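Dephospho-CoA kinase (Campylobacter jejuni subsp. jejuni serotype O:2, PDB 4ZO4) probably catalyses the last step of coenzyme A biosynthesis, the ATP-dependent phosphorylation of the 3'-hydroxyl group of dephosphocoenzyme A. Local coordinates at residues A113-I118 and Q197-G202; D151-S154 and A160-D163. All blocks are in the same frame, centred on the assembly; numbering follows the deposited sequence.

Interaction 1: A113-I118 and Q197-G202; sequences AFFVEI and QEISKG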
ATOM      1  N   ALA A 113      36.127 -12.018   7.206  1.00 91.37           N
ATOM      2  CA  ALA A 113      34.672 -12.046   7.355  1.00 86.33           C
ATOM      3  C   ALA A 113      34.207 -10.901   8.222  1.00 89.43           C
ATOM      4  O   ALA A 113      34.892 -10.555   9.214  1.00 90.33           O
ATOM      5  CB  ALA A 113      34.204 -13.355   7.959  1.00 82.69           C
ATOM      6  N   PHE A 114      33.054 -10.332   7.828  1.00 87.33           N
ATOM      7  CA  PHE A 114      32.404  -9.221   8.526  1.00 85.14           C
ATOM      8  C   PHE A 114      30.855  -9.308   8.487  1.00 86.49           C
ATOM      9  O   PHE A 114      30.262  -9.962   7.618  1.00 83.50           O
ATOM     10  CB  PHE A 114      32.893  -7.864   7.974  1.00 87.55           C
ATOM     11  CG  PHE A 114      32.432  -7.560   6.568  1.00 88.73           C
ATOM     12  CD1 PHE A 114      31.337  -6.733   6.340  1.00 84.16           C
ATOM     13  CD2 PHE A 114      33.111  -8.081   5.466  1.00 93.34           C
ATOM     14  CE1 PHE A 114      30.919  -6.451   5.046  1.00 81.52           C
ATOM     15  CE2 PHE A 114      32.699  -7.801   4.166  1.00 88.67           C
ATOM     16  CZ  PHE A 114      31.600  -6.983   3.956  1.00 85.75           C
ATOM     17  N   PHE A 115      30.228  -8.618   9.443  1.00 83.31           N
ATOM     18  CA  PHE A 115      28.795  -8.700   9.696  1.00 85.24           C
ATOM     19  C   PHE A 115      28.085  -7.328   9.646  1.00 80.59           C
ATOM     20  O   PHE A 115      28.422  -6.394  10.380  1.00 82.07           O
ATOM     21  CB  PHE A 115      28.564  -9.408  11.044  1.00 89.09           C
ATOM     22  CG  PHE A 115      29.035 -10.845  11.046  1.00 88.98           C
ATOM     23  CD1 PHE A 115      28.281 -11.827  10.419  1.00 84.11           C
ATOM     24  CD2 PHE A 115      30.252 -11.208  11.626  1.00 93.08           C
ATOM     25  CE1 PHE A 115      28.711 -13.143  10.374  1.00 87.15           C
ATOM     26  CE2 PHE A 115      30.692 -12.526  11.578  1.00 91.90           C
ATOM     27  CZ  PHE A 115      29.913 -13.495  10.952  1.00 89.50           C
ATOM     28  N   VAL A 116      27.119  -7.214   8.747  1.00 72.83           N
ATOM     29  CA  VAL A 116      26.264  -6.032   8.645  1.00 69.80           C
ATOM     30  C   VAL A 116      25.041  -6.312   9.495  1.00 67.93           C
ATOM     31  O   VAL A 116      24.141  -7.083   9.117  1.00 66.51           O
ATOM     32  CB  VAL A 116      25.807  -5.779   7.182  1.00 71.96           C
ATOM     33  CG1 VAL A 116      24.954  -4.536   7.087  1.00 67.92           C
ATOM     34  CG2 VAL A 116      27.001  -5.679   6.230  1.00 74.46           C
ATOM     35  N   GLU A 117      25.006  -5.732  10.673  1.00 68.48           N
ATOM     36  CA  GLU A 117      23.803  -5.847  11.473  1.00 71.96           C
ATOM     37  C   GLU A 117      22.683  -5.112  10.727  1.00 67.64           C
ATOM     38  O   GLU A 117      22.900  -3.996  10.244  1.00 64.71           O
ATOM     39  CB  GLU A 117      24.041  -5.242  12.859  1.00 75.84           C
ATOM     40  CG  GLU A 117      22.763  -5.034  13.650  1.00 82.98           C
ATOM     41  CD  GLU A 117      23.023  -4.757  15.113  1.00 87.62           C
ATOM     42  OE1 GLU A 117      24.165  -4.384  15.464  1.00 83.31           O
ATOM     43  OE2 GLU A 117      22.067  -4.915  15.906  1.00 92.12           O
ATOM     44  N   ILE A 118      21.501  -5.715  10.624  1.00 65.94           N
ATOM     45  CA  ILE A 118      20.393  -5.069   9.882  1.00 64.49           C
ATOM     46  C   ILE A 118      19.003  -5.481  10.385  1.00 65.14           C
ATOM     47  O   ILE A 118      18.739  -6.664  10.565  1.00 74.02           O
ATOM     48  CB  ILE A 118      20.532  -5.351   8.371  1.00 66.36           C
ATOM     49  CG1 ILE A 118      19.518  -4.556   7.549  1.00 71.07           C
ATOM     50  CG2 ILE A 118      20.384  -6.826   8.070  1.00 66.12           C
ATOM     51  CD1 ILE A 118      19.714  -4.668   6.048  1.00 70.56           C
ATOM     52  N   GLN A 197      32.494 -19.525  14.242  1.00 85.89           N
ATOM     53  CA  GLN A 197      33.613 -20.415  13.960  1.00 89.52           C
ATOM     54  C   GLN A 197      33.524 -21.007  12.559  1.00 88.71           C
ATOM     55  O   GLN A 197      34.468 -20.914  11.793  1.00 91.39           O
ATOM     56  CB  GLN A 197      33.647 -21.572  14.954  1.00 96.98           C
ATOM     57  CG  GLN A 197      34.139 -21.228  16.357  1.00100.26           C
ATOM     58  CD  GLN A 197      34.348 -22.477  17.210  1.00102.42           C
ATOM     59  OE1 GLN A 197      33.413 -23.265  17.473  1.00 91.73           O
ATOM     60  NE2 GLN A 197      35.593 -22.668  17.644  1.00109.02           N
ATOM     61  N   GLU A 198      32.391 -21.625  12.230  1.00 85.92           N
ATOM     62  CA  GLU A 198      32.232 -22.296  10.932  1.00 85.70           C
ATOM     63  C   GLU A 198      32.494 -21.339   9.788  1.00 89.25           C
ATOM     64  O   GLU A 198      33.054 -21.701   8.758  1.00 90.70           O
ATOM     65  CB  GLU A 198      30.824 -22.872  10.786  1.00 86.35           C
ATOM     66  CG  GLU A 198      30.535 -24.109  11.614  1.00 88.91           C
ATOM     67  CD  GLU A 198      31.038 -25.394  10.971  1.00 96.07           C
ATOM     68  OE1 GLU A 198      30.178 -26.270  10.701  1.00104.49           O
ATOM     69  OE2 GLU A 198      32.274 -25.524  10.740  1.00 87.44           O
ATOM     70  N   ILE A 199      32.053 -20.109   9.983  1.00 92.25           N
ATOM     71  CA  ILE A 199      32.380 -19.022   9.100  1.00 92.42           C
ATOM     72  C   ILE A 199      33.868 -18.684   9.168  1.00 96.87           C
ATOM     73  O   ILE A 199      34.496 -18.481   8.121  1.00103.85           O
ATOM     74  CB  ILE A 199      31.545 -17.783   9.477  1.00 92.78           C
ATOM     75  CG1 ILE A 199      30.145 -17.896   8.872  1.00 88.52           C
ATOM     76  CG2 ILE A 199      32.224 -16.501   9.014  1.00 98.04           C
ATOM     77  CD1 ILE A 199      29.172 -16.851   9.379  1.00 86.07           C
ATOM     78  N   SER A 200      34.415 -18.592  10.388  1.00 95.92           N
ATOM     79  CA  SER A 200      35.844 -18.257  10.619  1.00 99.87           C
ATOM     80  C   SER A 200      36.821 -19.129   9.793  1.00101.30           C
ATOM     81  O   SER A 200      37.799 -18.617   9.222  1.00 96.60           O
ATOM     82  CB  SER A 200      36.186 -18.345  12.121  1.00 98.88           C
ATOM     83  OG  SER A 200      37.484 -17.836  12.400  1.00102.55           O
ATOM     84  N   LYS A 201      36.514 -20.425   9.703  1.00 96.29           N
ATOM     85  CA  LYS A 201      37.262 -21.352   8.870  1.00101.58           C
ATOM     86  C   LYS A 201      36.992 -21.183   7.363  1.00103.90           C
ATOM     87  O   LYS A 201      37.541 -21.937   6.552  1.00113.64           O
ATOM     88  CB  LYS A 201      36.924 -22.796   9.264  1.00105.45           C
ATOM     89  CG  LYS A 201      37.085 -23.118  10.750  1.00107.31           C
ATOM     90  CD  LYS A 201      36.706 -24.566  11.064  1.00107.56           C
ATOM     91  CE  LYS A 201      36.864 -24.875  12.556  1.00110.93           C
ATOM     92  NZ  LYS A 201      37.629 -26.139  12.826  1.00114.58           N
ATOM     93  N   GLY A 202      36.161 -20.214   6.978  1.00 96.45           N
ATOM     94  CA  GLY A 202      35.620 -20.159   5.619  1.00101.61           C
ATOM     95  C   GLY A 202      34.857 -21.424   5.219  1.00104.14           C
ATOM     96  O   GLY A 202      34.718 -21.716   4.026  1.00110.63           O
TER

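Interaction 2: D151-S154 and A160-D163; sequences DKLS and ARLD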
ATOM      1  N   ASP A 151      -0.202 -13.085  26.366  1.00102.63           N
ATOM      2  CA  ASP A 151       0.369 -11.747  26.293  1.00 96.41           C
ATOM      3  C   ASP A 151      -0.595 -10.685  26.804  1.00 95.43           C
ATOM      4  O   ASP A 151      -0.236  -9.511  26.852  1.00 93.29           O
ATOM      5  CB  ASP A 151       0.864 -11.451  24.865  1.00 96.75           C
ATOM      6  CG  ASP A 151       1.860 -12.525  24.339  1.00 97.97           C
ATOM      7  OD1 ASP A 151       2.412 -13.281  25.167  1.00104.71           O
ATOM      8  OD2 ASP A 151       2.120 -12.599  23.105  1.00 84.93           O
ATOM      9  N   LYS A 152      -1.804 -11.099  27.206  1.00101.63           N
ATOM     10  CA  LYS A 152      -2.818 -10.194  27.814  1.00103.78           C
ATOM     11  C   LYS A 152      -3.227  -8.998  26.929  1.00 95.41           C
ATOM     12  O   LYS A 152      -3.180  -7.838  27.360  1.00 89.77           O
ATOM     13  CB  LYS A 152      -2.357  -9.697  29.204  1.00109.10           C
ATOM     14  CG  LYS A 152      -3.108 -10.302  30.385  1.00115.92           C
ATOM     15  CD  LYS A 152      -2.504 -11.621  30.852  1.00121.00           C
ATOM     16  CE  LYS A 152      -3.422 -12.323  31.848  1.00122.68           C
ATOM     17  NZ  LYS A 152      -2.927 -13.681  32.201  1.00128.02           N
ATOM     18  N   LEU A 153      -3.644  -9.282  25.699  1.00 92.21           N
ATOM     19  CA  LEU A 153      -3.956  -8.205  24.732  1.00 90.95           C
ATOM     20  C   LEU A 153      -5.369  -8.274  24.186  1.00 78.32           C
ATOM     21  O   LEU A 153      -6.042  -9.281  24.262  1.00 72.35           O
ATOM     22  CB  LEU A 153      -2.988  -8.223  23.540  1.00 89.09           C
ATOM     23  CG  LEU A 153      -1.484  -8.335  23.815  1.00 86.74           C
ATOM     24  CD1 LEU A 153      -0.798  -9.126  22.710  1.00 86.99           C
ATOM     25  CD2 LEU A 153      -0.855  -6.956  23.965  1.00 87.72           C
ATOM     26  N   SER A 154      -5.806  -7.155  23.643  1.00 85.03           N
ATOM     27  CA  SER A 154      -7.044  -7.083  22.890  1.00 79.64           C
ATOM     28  C   SER A 154      -6.879  -7.728  21.512  1.00 77.63           C
ATOM     29  O   SER A 154      -5.762  -7.959  21.023  1.00 78.30           O
ATOM     30  CB  SER A 154      -7.427  -5.626  22.709  1.00 78.16           C
ATOM     31  OG  SER A 154      -6.330  -4.913  22.170  1.00 76.90           O
ATOM     32  N   ALA A 160      -2.000  -7.379  15.357  1.00 58.84           N
ATOM     33  CA  ALA A 160      -0.738  -6.744  14.982  1.00 55.81           C
ATOM     34  C   ALA A 160       0.449  -7.669  15.226  1.00 64.14           C
ATOM     35  O   ALA A 160       1.330  -7.870  14.365  1.00 65.28           O
ATOM     36  CB  ALA A 160      -0.565  -5.488  15.793  1.00 59.79           C
ATOM     37  N   ARG A 161       0.467  -8.233  16.426  1.00 61.02           N
ATOM     38  CA  ARG A 161       1.526  -9.058  16.809  1.00 60.38           C
ATOM     39  C   ARG A 161       1.585 -10.271  15.903  1.00 59.95           C
ATOM     40  O   ARG A 161       2.654 -10.652  15.425  1.00 58.22           O
ATOM     41  CB  ARG A 161       1.342  -9.477  18.269  1.00 69.05           C
ATOM     42  CG  ARG A 161       2.663  -9.912  18.860  1.00 76.28           C
ATOM     43  CD  ARG A 161       2.625  -9.966  20.351  1.00 86.08           C
ATOM     44  NE  ARG A 161       3.885  -9.502  20.924  1.00 93.78           N
ATOM     45  CZ  ARG A 161       4.256  -9.753  22.174  1.00107.88           C
ATOM     46  NH1 ARG A 161       3.477 -10.478  22.975  1.00105.19           N
ATOM     47  NH2 ARG A 161       5.418  -9.292  22.624  1.00123.65           N
ATOM     48  N   LEU A 162       0.432 -10.893  15.691  1.00 59.25           N
ATOM     49  CA  LEU A 162       0.325 -12.082  14.831  1.00 57.46           C
ATOM     50  C   LEU A 162       0.754 -11.816  13.394  1.00 56.52           C
ATOM     51  O   LEU A 162       1.421 -12.651  12.740  1.00 58.48           O
ATOM     52  CB  LEU A 162      -1.135 -12.599  14.807  1.00 56.81           C
ATOM     53  CG  LEU A 162      -1.375 -13.931  14.085  1.00 55.75           C
ATOM     54  CD1 LEU A 162      -0.320 -14.942  14.475  1.00 62.20           C
ATOM     55  CD2 LEU A 162      -2.689 -14.534  14.466  1.00 55.76           C
ATOM     56  N   ASP A 163       0.333 -10.679  12.861  1.00 56.05           N
ATOM     57  CA  ASP A 163       0.689 -10.368  11.484  1.00 56.86           C
ATOM     58  C   ASP A 163       2.189 -10.225  11.322  1.00 58.08           C
ATOM     59  O   ASP A 163       2.749 -10.627  10.318  1.00 64.43           O
ATOM     60  CB  ASP A 163       0.003  -9.085  11.055  1.00 60.70           C
ATOM     61  CG  ASP A 163      -1.471  -9.283  10.734  1.00 65.48           C
ATOM     62  OD1 ASP A 163      -1.896 -10.397  10.309  1.00 61.87           O
ATOM     63  OD2 ASP A 163      -2.208  -8.298  10.916  1.00 69.29           O
TER

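Interaction 1: A113-I118 and Q197-G202
Ile199, in the last turn of helix 185-200, reaches with its two branches to Ala113, just before strand 114-117, and to Phe115 within it. The longer branch goes to Phe115: its terminal methyl CD1 lies in the plane of the ring, against the edge, 3.8 Å from Phe115 CZ and 3.9 Å from Phe115 CE1. The two side chains approach from opposite directions, and the methyl meets the far end of the ring. Phe21 packs edge-to-face with Phe115, Phe8 meets it at an inclined angle, and Ile22 and Ala25 of helix 15-27 also touch it. The shorter branch, CG2, rests on Ala113, with Ala113 CB 3.9 Å from Ile199 CG2.

The torsions of Ile199 account for this division of labour. CG1 stands anti to the carbonyl carbon (chi1 -81°) and chi2 is extended at 170°, which takes CD1 to the ring, while CG2, anti to the backbone N, faces Ala113. A beta-branched residue thus serves two neighbours two positions apart. Ala113 suits its place because its small side chain allows a close approach, the CA atoms of Ala113 and Ser200 being the nearest of the two segments at 7.1 Å. Phe115 suits its own because its ring extends far enough from the strand to meet the isoleucine methyl.

Just beyond Ile199 the helix ends in a Schellman motif. Gly202, with positive phi, sends its N to Ile199 O at 2.7 Å, a conformation that comes easily to glycine.

No hydrogen bond or ion pair joins the two segments. The contact is wholly apolar and mostly buried, consistent with cohesion by burial of apolar surface and van der Waals contact as the C-terminal helix settles against the central parallel sheet of this P-loop kinase fold.

Interaction 2: D151-S154 and A160-D163
Asp151 and Arg161 meet in a salt bridge across the turn between helices 144-151 and 155-172, through Asp151 OD2 and Arg161 NH1; they are modelled 2.5 Å apart, though the exact separation is uncertain. The carboxylate oxygen lies at the edge of the guanidinium, near its plane, but the two flat groups are turned 76° apart. Of the guanidinium nitrogens, NH1 is the one that bonds to Asp151, and the N-H...O angle of 118° makes this a weak hydrogen bond within the ion pair. Arginine suits the place by its length: CG is anti to the backbone N (chi1 -159°), and a bend at chi3 directs the guanidinium to the acid.

Beside this close polar pair the apolar part is looser. Leu153 CD1 touches Arg161 CD at 4.2 Å, while buried Leu153 also packs on Ile147. On the solvent side is exposed Lys152, whose positive phi belongs to the Schellman motif ending helix 144-151. Lys52 of the second subunit touches both Leu153 and Arg161.

Ser154 then takes the N-cap position of helix 155-172. The whole is a tight connection between two consecutive helices, Schellman motif to N-cap in three residues, tied by a salt bridge.

Overall arrangement
The two contacts belong to different parts of the molecule, with centres 34 Å apart and nearest atoms about 16 Å apart. In sequence, interaction 2 falls between the two segments of interaction 1. The latter lies by the parallel sheet, its centre about 17 Å from the centre of the chain, whereas the centre of the former is about 22 Å from it, at the junction of helices 144-151 and 155-172, where other subunits of the tetrameric assembly approach. Both lie near the predicted ATP site without joining it: the side chain of Phe115 is about 9 Å from that of Lys18, and that of Arg161 about 11 Å from that of Ala15.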